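Local coordinates for protein endo-alpha-mannosidase (Bacteroides thetaiotaomicron, PDB 4ACY) that hydrolyses internal alpha-mannosidic linkages as a family GH99 endo-alpha-mannosidase, an activity associated with N-glycan processing, at residues A[149-154]-A[179-184]; A[189-194]-A[223-228]; A[245-250]-A[278-283]; A[284-289]-A[296-301]. One frame throughout, in Å; residues are numbered along the deposited sequence.

Interaction 1 (A[149-154]-A[179-184])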
# COMPACT_ATOMS: atom_id res chain seq x y z
N VAL A 149 5.06 10.69 -4.96
CA VAL A 149 3.74 10.13 -4.64
C VAL A 149 3.12 9.49 -5.88
O VAL A 149 3.04 10.12 -6.94
CB VAL A 149 2.78 11.24 -4.12
CG1 VAL A 149 1.38 10.70 -3.89
CG2 VAL A 149 3.34 11.90 -2.84
N CYS A 150 2.69 8.23 -5.76
CA CYS A 150 1.87 7.64 -6.81
C CYS A 150 0.57 7.19 -6.17
O CYS A 150 0.33 7.45 -4.99
CB CYS A 150 2.62 6.48 -7.50
SG CYS A 150 2.92 5.02 -6.48
N PHE A 151 -0.28 6.52 -6.95
CA PHE A 151 -1.65 6.29 -6.49
C PHE A 151 -2.04 4.83 -6.54
O PHE A 151 -1.65 4.11 -7.46
CB PHE A 151 -2.62 7.16 -7.31
CG PHE A 151 -2.45 8.62 -7.02
CD1 PHE A 151 -1.36 9.33 -7.54
CD2 PHE A 151 -3.35 9.27 -6.19
CE1 PHE A 151 -1.16 10.69 -7.21
CE2 PHE A 151 -3.18 10.62 -5.87
CZ PHE A 151 -2.08 11.33 -6.38
N HIS A 152 -2.79 4.42 -5.51
CA HIS A 152 -3.24 3.05 -5.32
C HIS A 152 -4.75 3.06 -5.49
O HIS A 152 -5.48 3.50 -4.61
CB HIS A 152 -2.85 2.59 -3.90
CG HIS A 152 -2.98 1.11 -3.69
ND1 HIS A 152 -2.80 0.53 -2.45
CD2 HIS A 152 -3.24 0.09 -4.54
CE1 HIS A 152 -2.94 -0.78 -2.55
NE2 HIS A 152 -3.22 -1.08 -3.81
N ILE A 153 -5.22 2.63 -6.66
CA ILE A 153 -6.65 2.73 -7.00
C ILE A 153 -7.44 1.61 -6.33
O ILE A 153 -7.24 0.43 -6.63
CB ILE A 153 -6.86 2.71 -8.52
CG1 ILE A 153 -6.00 3.80 -9.18
CG2 ILE A 153 -8.37 2.88 -8.89
CD1 ILE A 153 -6.39 5.23 -8.85
N GLU A 154 -8.34 2.01 -5.45
CA GLU A 154 -9.04 1.05 -4.59
C GLU A 154 -10.37 0.65 -5.21
O GLU A 154 -10.77 1.26 -6.21
CB GLU A 154 -9.25 1.65 -3.20
CG GLU A 154 -7.92 2.00 -2.50
CD GLU A 154 -7.24 0.81 -1.86
OE1 GLU A 154 -7.76 -0.32 -1.95
OE2 GLU A 154 -6.15 1.03 -1.25
N PRO A 179 5.83 18.76 -8.69
CA PRO A 179 7.21 18.28 -8.61
C PRO A 179 7.33 16.90 -7.93
O PRO A 179 8.23 16.13 -8.28
CB PRO A 179 7.92 19.34 -7.76
CG PRO A 179 7.07 20.54 -7.84
CD PRO A 179 5.68 20.14 -8.19
N ALA A 180 6.43 16.59 -7.01
CA ALA A 180 6.50 15.31 -6.28
C ALA A 180 5.67 14.19 -6.90
O ALA A 180 5.60 13.10 -6.34
CB ALA A 180 6.13 15.49 -4.81
N PHE A 181 5.02 14.45 -8.03
CA PHE A 181 4.27 13.38 -8.71
C PHE A 181 5.24 12.35 -9.27
O PHE A 181 6.17 12.68 -10.03
CB PHE A 181 3.38 13.98 -9.80
CG PHE A 181 2.45 13.00 -10.46
CD1 PHE A 181 1.25 12.64 -9.85
CD2 PHE A 181 2.74 12.47 -11.72
CE1 PHE A 181 0.37 11.74 -10.45
CE2 PHE A 181 1.85 11.56 -12.34
CZ PHE A 181 0.67 11.20 -11.70
N TYR A 182 5.04 11.08 -8.92
CA TYR A 182 5.98 10.03 -9.29
C TYR A 182 5.94 9.68 -10.76
O TYR A 182 4.87 9.49 -11.33
CB TYR A 182 5.67 8.77 -8.51
CG TYR A 182 6.63 7.62 -8.71
CD1 TYR A 182 7.98 7.73 -8.35
CD2 TYR A 182 6.17 6.40 -9.18
CE1 TYR A 182 8.85 6.64 -8.48
CE2 TYR A 182 7.02 5.32 -9.33
CZ TYR A 182 8.36 5.45 -8.97
OH TYR A 182 9.19 4.35 -9.10
N ARG A 183 7.13 9.57 -11.36
CA ARG A 183 7.30 8.93 -12.65
C ARG A 183 8.54 8.05 -12.60
O ARG A 183 9.54 8.41 -11.98
CB ARG A 183 7.47 9.96 -13.77
CG ARG A 183 6.19 10.66 -14.10
CD ARG A 183 6.36 11.58 -15.28
NE ARG A 183 5.11 12.28 -15.55
CZ ARG A 183 4.70 13.36 -14.90
NH1 ARG A 183 5.42 13.87 -13.91
NH2 ARG A 183 3.55 13.92 -15.23
N THR A 184 8.47 6.91 -13.27
CA THR A 184 9.61 6.04 -13.39
C THR A 184 9.76 5.65 -14.87
O THR A 184 8.76 5.36 -15.53
CB THR A 184 9.54 4.82 -12.43
OG1 THR A 184 10.72 4.03 -12.56
CG2 THR A 184 8.29 3.97 -12.67
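Val149 and Tyr182 meet at the N-terminal end of a strand in the parallel beta-barrel of this TIM-barrel enzyme, where the loop that follows helix 161-175 on its way to strand 189-192 swings past. A single backbone bridge fastens that loop. The amide of Val149 donates to Ala180 O at 2.8 Å, and Tyr182 N returns a bond of 3.0 Å to Val149 O, arriving well above the plane of that carbonyl, 42° out of it. Both backbone polar groups of Val149 are thus satisfied by the loop, while its side chain packs on Leu139 of helix 133-145.

Tyr182 brings its CB against the same carbonyl, 3.3 Å from Val149 O. From there CG lies opposite the backbone N (chi1 -176°), which carries the ring away from Val149 and along the flank of Cys150, where CD2 of Tyr182 rests 3.9 Å from Cys150 CB. The sulfur of Cys150 stands obliquely to this ring, 5.4 Å from its centroid, a sulfur-aromatic contact. The phenol end leaves the contact altogether: its OH is hydrogen-bonded to the backbone oxygen of Asp40.

Phe181 works on the other flank. Its CB turns away from the strand, yet the ring comes back toward Phe151, and the two side chains cross at about a right angle. Ile171 and Tyr175 of helix 161-175 touch both rings, so the pair belongs to the layer between barrel and helices. The two rings come nearest at a single pair of carbons, Phe151 CE1 and Phe181 CE1, 3.7 Å apart.

Interaction 2 (A[189-194]-A[223-228])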
# COMPACT_ATOMS: atom_id res chain seq x y z
N LEU A 189 3.00 5.70 -12.29
CA LEU A 189 2.73 4.32 -11.94
C LEU A 189 1.45 4.26 -11.12
O LEU A 189 1.29 5.05 -10.19
CB LEU A 189 3.91 3.73 -11.17
CG LEU A 189 3.84 2.21 -11.04
CD1 LEU A 189 5.19 1.56 -11.25
CD2 LEU A 189 3.26 1.87 -9.70
N PHE A 190 0.53 3.36 -11.48
CA PHE A 190 -0.71 3.15 -10.73
C PHE A 190 -0.82 1.68 -10.33
O PHE A 190 -0.70 0.78 -11.19
CB PHE A 190 -1.93 3.49 -11.60
CG PHE A 190 -2.06 4.95 -11.94
CD1 PHE A 190 -1.39 5.49 -13.03
CD2 PHE A 190 -2.89 5.77 -11.19
CE1 PHE A 190 -1.53 6.86 -13.35
CE2 PHE A 190 -3.03 7.13 -11.49
CZ PHE A 190 -2.35 7.67 -12.58
N PHE A 191 -1.06 1.43 -9.04
CA PHE A 191 -1.42 0.10 -8.55
C PHE A 191 -2.94 0.03 -8.54
O PHE A 191 -3.61 1.02 -8.24
CB PHE A 191 -0.91 -0.15 -7.13
CG PHE A 191 0.59 -0.23 -7.02
CD1 PHE A 191 1.24 -1.43 -7.19
CD2 PHE A 191 1.35 0.91 -6.74
CE1 PHE A 191 2.65 -1.53 -7.07
CE2 PHE A 191 2.74 0.84 -6.63
CZ PHE A 191 3.40 -0.38 -6.81
N ILE A 192 -3.48 -1.13 -8.90
CA ILE A 192 -4.92 -1.29 -8.92
C ILE A 192 -5.31 -2.48 -8.05
O ILE A 192 -5.13 -3.64 -8.42
CB ILE A 192 -5.49 -1.46 -10.35
CG1 ILE A 192 -5.02 -0.33 -11.28
CG2 ILE A 192 -7.02 -1.50 -10.29
CD1 ILE A 192 -5.40 -0.56 -12.78
N TYR A 193 -5.82 -2.17 -6.86
CA TYR A 193 -6.15 -3.19 -5.87
C TYR A 193 -7.36 -4.03 -6.31
O TYR A 193 -8.35 -3.49 -6.84
CB TYR A 193 -6.37 -2.53 -4.51
CG TYR A 193 -6.72 -3.51 -3.40
CD1 TYR A 193 -5.73 -4.09 -2.62
CD2 TYR A 193 -8.04 -3.80 -3.10
CE1 TYR A 193 -6.06 -4.99 -1.57
CE2 TYR A 193 -8.38 -4.68 -2.07
CZ TYR A 193 -7.39 -5.26 -1.31
OH TYR A 193 -7.73 -6.14 -0.28
N ASP A 194 -7.26 -5.35 -6.13
CA ASP A 194 -8.32 -6.29 -6.51
C ASP A 194 -8.74 -6.04 -7.97
O ASP A 194 -9.92 -6.13 -8.32
CB ASP A 194 -9.53 -6.17 -5.56
CG ASP A 194 -9.36 -7.00 -4.27
OD1 ASP A 194 -8.29 -7.61 -4.06
OD2 ASP A 194 -10.31 -7.03 -3.46
N LEU A 223 2.12 3.37 -16.28
CA LEU A 223 2.36 1.98 -15.97
C LEU A 223 1.27 1.56 -15.00
O LEU A 223 1.15 2.10 -13.91
CB LEU A 223 3.74 1.82 -15.32
CG LEU A 223 4.97 2.09 -16.21
CD1 LEU A 223 6.19 2.28 -15.33
CD2 LEU A 223 5.21 0.99 -17.26
N PHE A 224 0.47 0.60 -15.44
CA PHE A 224 -0.67 0.13 -14.67
C PHE A 224 -0.40 -1.27 -14.18
O PHE A 224 -0.14 -2.20 -14.95
CB PHE A 224 -1.92 0.23 -15.54
CG PHE A 224 -2.15 1.62 -16.04
CD1 PHE A 224 -2.72 2.58 -15.21
CD2 PHE A 224 -1.74 1.99 -17.33
CE1 PHE A 224 -2.90 3.89 -15.65
CE2 PHE A 224 -1.92 3.29 -17.78
CZ PHE A 224 -2.51 4.24 -16.95
N ILE A 225 -0.46 -1.41 -12.86
CA ILE A 225 0.01 -2.59 -12.16
C ILE A 225 -1.17 -3.25 -11.47
O ILE A 225 -1.74 -2.71 -10.51
CB ILE A 225 1.10 -2.19 -11.10
CG1 ILE A 225 2.22 -1.33 -11.73
CG2 ILE A 225 1.64 -3.42 -10.37
CD1 ILE A 225 3.04 -2.01 -12.84
N GLY A 226 -1.54 -4.44 -11.96
CA GLY A 226 -2.68 -5.18 -11.39
C GLY A 226 -2.31 -6.11 -10.25
O GLY A 226 -1.17 -6.58 -10.14
N LEU A 227 -3.27 -6.35 -9.36
CA LEU A 227 -3.08 -7.29 -8.27
C LEU A 227 -3.27 -8.70 -8.81
O LEU A 227 -4.32 -9.02 -9.39
CB LEU A 227 -4.07 -7.01 -7.13
CG LEU A 227 -3.94 -7.89 -5.88
CD1 LEU A 227 -2.57 -7.72 -5.26
CD2 LEU A 227 -5.03 -7.50 -4.87
N THR A 228 -2.25 -9.53 -8.64
CA THR A 228 -2.33 -10.93 -9.02
C THR A 228 -2.50 -11.75 -7.76
O THR A 228 -1.90 -11.45 -6.74
CB THR A 228 -1.11 -11.40 -9.87
OG1 THR A 228 -1.35 -12.74 -10.36
CG2 THR A 228 0.17 -11.37 -9.06
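Strands 189-192 and 223-227 run parallel, 19° apart in direction and 4.8 Å between axes, with Leu189 beside Leu223 and Phe191 beside Ile225. Three good backbone bonds zigzag between them: Phe190 N to Leu223 O, Ile225 N to Phe190 O and Ile192 N to Ile225 O, each 2.8 Å long. A fourth, from Leu227 N to Ile192 O, is weak at 3.4 Å, and Leu227 N also donates to Ser195 OG.

On the face that carries Phe190 and Phe224, the two rings project side by side. Their planes are nearly parallel, 16° apart, but slid so far that they barely overlap; the touch is at the margin, Phe190 CD1 to Phe224 CE1 at 3.4 Å. Replacing Phe190 with alanine would probably open a gap beside Phe224 and leave that ring without its neighbour across the strands.

Between these two strands, the contacts on the face of Leu189, Phe191 and Ile225 are apolar. Ile225 has its CG2 opposite the backbone N and its CG1 beside that N (chi1 -52°), which sends the two branches different ways: CG1 meets Leu189 CD2 at 3.9 Å, and CG2 lies 3.8 Å from Phe191 CD1. At the end of its strand, Leu227 places CD2 over one face of the Tyr193 ring, just beyond strand 189-192, and 3.4 Å from Asp194 OD1.

The strands belong to a right-handed beta-alpha-beta crossover through helix 200-207, whose Phe207 stacks on Phe224 outside the barrel. Inside it, Ile278 of strand 276-281 touches Leu189, Phe191 and Ile225, while strands 148-153 and 244-246 flank the pair.

Interaction 3 (A[245-250]-A[278-283])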
# COMPACT_ATOMS: atom_id res chain seq x y z
N PHE A 245 2.44 -6.38 -12.45
CA PHE A 245 1.62 -6.98 -11.38
C PHE A 245 2.28 -6.87 -10.01
O PHE A 245 3.51 -6.86 -9.90
CB PHE A 245 1.30 -8.45 -11.68
CG PHE A 245 2.51 -9.30 -11.96
CD1 PHE A 245 3.06 -9.33 -13.24
CD2 PHE A 245 3.07 -10.10 -10.97
CE1 PHE A 245 4.18 -10.13 -13.52
CE2 PHE A 245 4.18 -10.91 -11.24
CZ PHE A 245 4.73 -10.92 -12.51
N TYR A 246 1.45 -6.79 -8.97
CA TYR A 246 1.94 -6.76 -7.59
C TYR A 246 1.13 -7.72 -6.75
O TYR A 246 0.11 -8.25 -7.23
CB TYR A 246 1.91 -5.34 -6.99
CG TYR A 246 0.56 -4.77 -6.60
CD1 TYR A 246 -0.48 -4.63 -7.53
CD2 TYR A 246 0.33 -4.32 -5.29
CE1 TYR A 246 -1.74 -4.09 -7.15
CE2 TYR A 246 -0.90 -3.75 -4.90
CZ TYR A 246 -1.93 -3.65 -5.84
OH TYR A 246 -3.15 -3.09 -5.50
N THR A 247 1.57 -7.94 -5.52
CA THR A 247 1.04 -9.05 -4.71
C THR A 247 0.26 -8.60 -3.49
O THR A 247 -0.58 -9.35 -2.97
CB THR A 247 2.14 -10.03 -4.30
OG1 THR A 247 3.10 -9.37 -3.47
CG2 THR A 247 2.84 -10.59 -5.54
N TYR A 248 0.57 -7.38 -3.05
CA TYR A 248 -0.05 -6.70 -1.90
C TYR A 248 0.08 -7.37 -0.52
O TYR A 248 0.69 -6.82 0.39
CB TYR A 248 -1.50 -6.22 -2.14
CG TYR A 248 -1.89 -5.36 -0.98
CD1 TYR A 248 -1.39 -4.06 -0.87
CD2 TYR A 248 -2.65 -5.87 0.08
CE1 TYR A 248 -1.67 -3.27 0.24
CE2 TYR A 248 -2.94 -5.07 1.21
CZ TYR A 248 -2.45 -3.78 1.27
OH TYR A 248 -2.73 -2.97 2.36
N PHE A 249 -0.56 -8.53 -0.36
CA PHE A 249 -0.79 -9.08 0.99
C PHE A 249 0.49 -9.34 1.76
O PHE A 249 1.39 -9.99 1.27
CB PHE A 249 -1.66 -10.34 0.89
CG PHE A 249 -2.96 -10.08 0.19
CD1 PHE A 249 -3.95 -9.33 0.83
CD2 PHE A 249 -3.16 -10.52 -1.11
CE1 PHE A 249 -5.15 -9.03 0.18
CE2 PHE A 249 -4.36 -10.23 -1.77
CZ PHE A 249 -5.36 -9.49 -1.12
N ALA A 250 0.56 -8.80 2.98
CA ALA A 250 1.80 -8.89 3.76
C ALA A 250 1.95 -10.24 4.44
O ALA A 250 3.04 -10.57 4.91
CB ALA A 250 1.84 -7.81 4.80
N ILE A 278 6.22 -6.47 -9.16
CA ILE A 278 6.48 -5.66 -7.96
C ILE A 278 6.00 -6.44 -6.73
O ILE A 278 4.84 -6.33 -6.35
CB ILE A 278 5.79 -4.25 -8.04
CG1 ILE A 278 6.12 -3.58 -9.39
CG2 ILE A 278 6.21 -3.40 -6.82
CD1 ILE A 278 5.60 -2.16 -9.49
N PRO A 279 6.89 -7.24 -6.11
CA PRO A 279 6.47 -7.97 -4.91
C PRO A 279 6.12 -6.99 -3.80
O PRO A 279 6.64 -5.86 -3.79
CB PRO A 279 7.71 -8.77 -4.52
CG PRO A 279 8.87 -8.02 -5.16
CD PRO A 279 8.30 -7.47 -6.44
N SER A 280 5.23 -7.41 -2.91
CA SER A 280 4.91 -6.63 -1.73
C SER A 280 5.41 -7.32 -0.47
O SER A 280 5.13 -8.50 -0.24
CB SER A 280 3.40 -6.37 -1.63
OG SER A 280 2.91 -5.74 -2.80
N VAL A 281 6.19 -6.57 0.31
CA VAL A 281 6.80 -7.06 1.55
C VAL A 281 6.21 -6.35 2.75
O VAL A 281 5.99 -5.14 2.71
CB VAL A 281 8.34 -6.81 1.52
CG1 VAL A 281 9.01 -7.23 2.84
CG2 VAL A 281 8.96 -7.55 0.33
N GLY A 282 5.97 -7.11 3.82
CA GLY A 282 5.48 -6.54 5.06
C GLY A 282 6.18 -7.10 6.30
O GLY A 282 6.81 -8.16 6.23
N PRO A 283 6.05 -6.41 7.44
CA PRO A 283 6.79 -6.78 8.66
C PRO A 283 6.06 -7.79 9.55
O PRO A 283 6.63 -8.29 10.53
CB PRO A 283 6.96 -5.44 9.39
CG PRO A 283 5.76 -4.67 9.00
CD PRO A 283 5.46 -5.06 7.56
O HOH W 1 3.08 -10.13 -0.94
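At the C-terminal end of barrel strand 244-246, where the chain runs into a loop, Thr247 and Tyr248 are held against Ser280 of strand 276-281. The strands are tied by Ile278 N, which donates to Phe245 O at 2.8 Å.

Further on, side chains take over from sheet bonding. Thr247 OG1 accepts from Ser280 N at 2.9 Å because chi1 of 63° sets the hydroxyl between the backbone N and the carbonyl carbon. The same OG1 donates to a water 2.6 Å away, and that water donates to Phe249 O and Ser280 O, tying the two segments together. These two strands are the ends of a beta-alpha-beta unit passing through helix 263-272, whose Met266 touches Thr247, and in TIM barrels such C-terminal strand ends face the active site. A valine in place of Thr247 would probably leave Ser280 N without its acceptor and the bridging water without the hydroxyl that donates to it.

Ser280 answers with its own side chain: OG receives a weak bond from Tyr248 N, 2.9 Å long and bent to 130°, and is also hydrogen-bonded to Ser323 OG on the next strand. It lies near the plane of the Tyr246 ring, at the edge, 3.9 Å from CD2. Ala250 CB packs 3.9 Å from Gly282 CA, and a CB on the glycine would point at that methyl and clash.

Interaction 4 (A[284-289]-A[296-301])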
# COMPACT_ATOMS: atom_id res chain seq x y z
N GLY A 284 4.80 -8.08 9.19
CA GLY A 284 3.95 -8.99 9.95
C GLY A 284 2.51 -8.79 9.49
O GLY A 284 2.25 -8.09 8.51
N TYR A 285 1.58 -9.43 10.19
CA TYR A 285 0.15 -9.24 9.89
C TYR A 285 -0.64 -9.59 11.14
O TYR A 285 -0.39 -10.64 11.77
CB TYR A 285 -0.32 -10.12 8.71
CG TYR A 285 -1.74 -9.75 8.30
CD1 TYR A 285 -2.85 -10.16 9.06
CD2 TYR A 285 -1.96 -8.91 7.21
CE1 TYR A 285 -4.15 -9.78 8.71
CE2 TYR A 285 -3.25 -8.51 6.85
CZ TYR A 285 -4.34 -8.94 7.59
OH TYR A 285 -5.61 -8.53 7.22
N ILE A 286 -1.55 -8.71 11.51
CA ILE A 286 -2.57 -9.04 12.50
C ILE A 286 -3.74 -8.06 12.42
O ILE A 286 -3.56 -6.83 12.49
CB ILE A 286 -2.02 -9.20 13.95
CG1 ILE A 286 -3.17 -9.55 14.91
CG2 ILE A 286 -1.28 -7.92 14.39
CD1 ILE A 286 -2.72 -10.11 16.29
N ASP A 287 -4.94 -8.60 12.25
CA ASP A 287 -6.11 -7.72 12.11
C ASP A 287 -7.27 -8.17 13.00
O ASP A 287 -8.42 -7.90 12.69
CB ASP A 287 -6.56 -7.63 10.64
CG ASP A 287 -7.09 -8.95 10.10
OD1 ASP A 287 -7.11 -9.94 10.84
OD2 ASP A 287 -7.46 -8.99 8.92
N THR A 288 -6.96 -8.83 14.11
CA THR A 288 -8.02 -9.42 14.92
C THR A 288 -8.89 -8.45 15.71
O THR A 288 -9.93 -8.88 16.24
CB THR A 288 -7.51 -10.54 15.84
OG1 THR A 288 -6.44 -10.04 16.64
CG2 THR A 288 -7.03 -11.73 15.02
N ARG A 289 -8.51 -7.18 15.85
CA ARG A 289 -9.46 -6.21 16.40
C ARG A 289 -10.62 -5.98 15.43
O ARG A 289 -11.80 -6.01 15.83
CB ARG A 289 -8.76 -4.91 16.80
CG ARG A 289 -7.82 -5.07 17.99
CD ARG A 289 -8.54 -4.77 19.30
NE ARG A 289 -8.36 -3.38 19.69
CZ ARG A 289 -9.08 -2.76 20.63
NH1 ARG A 289 -10.04 -3.41 21.29
NH2 ARG A 289 -8.83 -1.49 20.90
N SER A 296 -6.08 -16.93 11.49
CA SER A 296 -5.29 -17.77 10.58
C SER A 296 -4.33 -16.94 9.71
O SER A 296 -3.34 -17.46 9.21
CB SER A 296 -6.19 -18.66 9.70
OG SER A 296 -6.95 -17.91 8.77
N THR A 297 -4.65 -15.67 9.52
CA THR A 297 -3.84 -14.78 8.68
C THR A 297 -2.74 -14.09 9.53
O THR A 297 -1.77 -13.55 8.99
CB THR A 297 -4.72 -13.71 7.99
OG1 THR A 297 -5.83 -14.34 7.33
CG2 THR A 297 -3.91 -12.94 6.93
N THR A 298 -2.87 -14.15 10.85
CA THR A 298 -1.87 -13.54 11.73
C THR A 298 -0.46 -14.07 11.44
O THR A 298 -0.25 -15.28 11.28
CB THR A 298 -2.23 -13.75 13.21
OG1 THR A 298 -3.46 -13.05 13.52
CG2 THR A 298 -1.10 -13.23 14.14
N ARG A 299 0.51 -13.17 11.35
CA ARG A 299 1.91 -13.55 11.20
C ARG A 299 2.71 -12.74 12.21
O ARG A 299 2.76 -11.52 12.11
CB ARG A 299 2.41 -13.27 9.77
CG ARG A 299 1.65 -13.99 8.66
CD ARG A 299 1.98 -15.49 8.55
NE ARG A 299 1.23 -16.07 7.43
CZ ARG A 299 -0.00 -16.58 7.53
NH1 ARG A 299 -0.62 -16.62 8.71
NH2 ARG A 299 -0.62 -17.06 6.45
N ASP A 300 3.32 -13.41 13.20
CA ASP A 300 4.10 -12.69 14.23
C ASP A 300 5.35 -12.04 13.64
O ASP A 300 5.97 -12.57 12.73
CB ASP A 300 4.54 -13.62 15.37
CG ASP A 300 3.39 -14.27 16.10
OD1 ASP A 300 2.23 -13.78 16.07
OD2 ASP A 300 3.67 -15.31 16.75
N ARG A 301 5.73 -10.89 14.19
CA ARG A 301 6.89 -10.16 13.67
C ARG A 301 8.23 -10.81 14.05
O ARG A 301 9.22 -10.61 13.36
CB ARG A 301 6.87 -8.70 14.11
CG ARG A 301 5.63 -7.96 13.63
CD ARG A 301 5.90 -6.48 13.47
NE ARG A 301 4.73 -5.84 12.89
CZ ARG A 301 4.69 -4.61 12.39
NH1 ARG A 301 5.78 -3.82 12.40
NH2 ARG A 301 3.56 -4.15 11.87
O HOH W 2 -4.85 -11.42 11.76
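Thr297 is the first residue of 296-301 to touch 284-289, and does so through a methyl laid over a ring. Its CG2, opposite the backbone N, stands 3.8 Å from the centroid of the Tyr285 ring and 22° off the normal, a CH-pi contact, while Thr297 OG1 turns to Asn294. The Tyr285 ring is held at its far end too: its OH donates to Asp287 OD2 at 2.6 Å, meeting the carboxylate from above its plane. Arg291 and Asn294 bind that same oxygen.

Thr298 follows, with CA 3.3 Å from Tyr285 O in a CA-H...O contact. Its side chain runs alongside Ile286, OG1 lying 3.8 Å from Ile286 CG1, and this hydroxyl donates to a water that also accepts from Asp287 N.

At Arg299 the backbones pair as an isolated antiparallel, hydrogen-bonded bridge. Arg299 N gives a bond of 2.7 Å to Tyr285 O, and Tyr285 N gives one of 3.1 Å to Arg299 O, in the carbonyl plane on a lone pair. The Arg299 side chain bends at chi2 (-75°) and folds back, letting NH1 reach both Ser296 O and Thr298 O close to the guanidinium plane.

Arg301 ends the walk: its CG is 4.2 Å from Gly284 CA, where a side chain would clash, and one face of its guanidinium lies toward Gly284 N. Its NH2 is hydrogen-bonded to Gln335 O, and Phe90 and Tyr360 make cation-pi contacts. Both segments belong to the long loop between strand 276-281 and helix 305-316, and Tyr360 brings in helix 359-376.

In the fold
Taken in chain order, the four contacts follow one another in series and trace the barrel from its third strand to the loop after its seventh. Interactions 1, 2 and 3 knit neighbouring parts of the closed parallel sheet: the centres of 1 and 2, and of 2 and 3, are about 12 Å apart. Ile153 N bonds to Phe191 O, Gly226 O accepts from Tyr246 N, and across the barrel His152 and Tyr246 join interactions 1 and 3. Interaction 4, its centre about 15 Å from that of interaction 3 and touching it through Pro283 and Arg301, organises the loop after the seventh strand, at the C-terminal strand ends where TIM barrels carry their active sites.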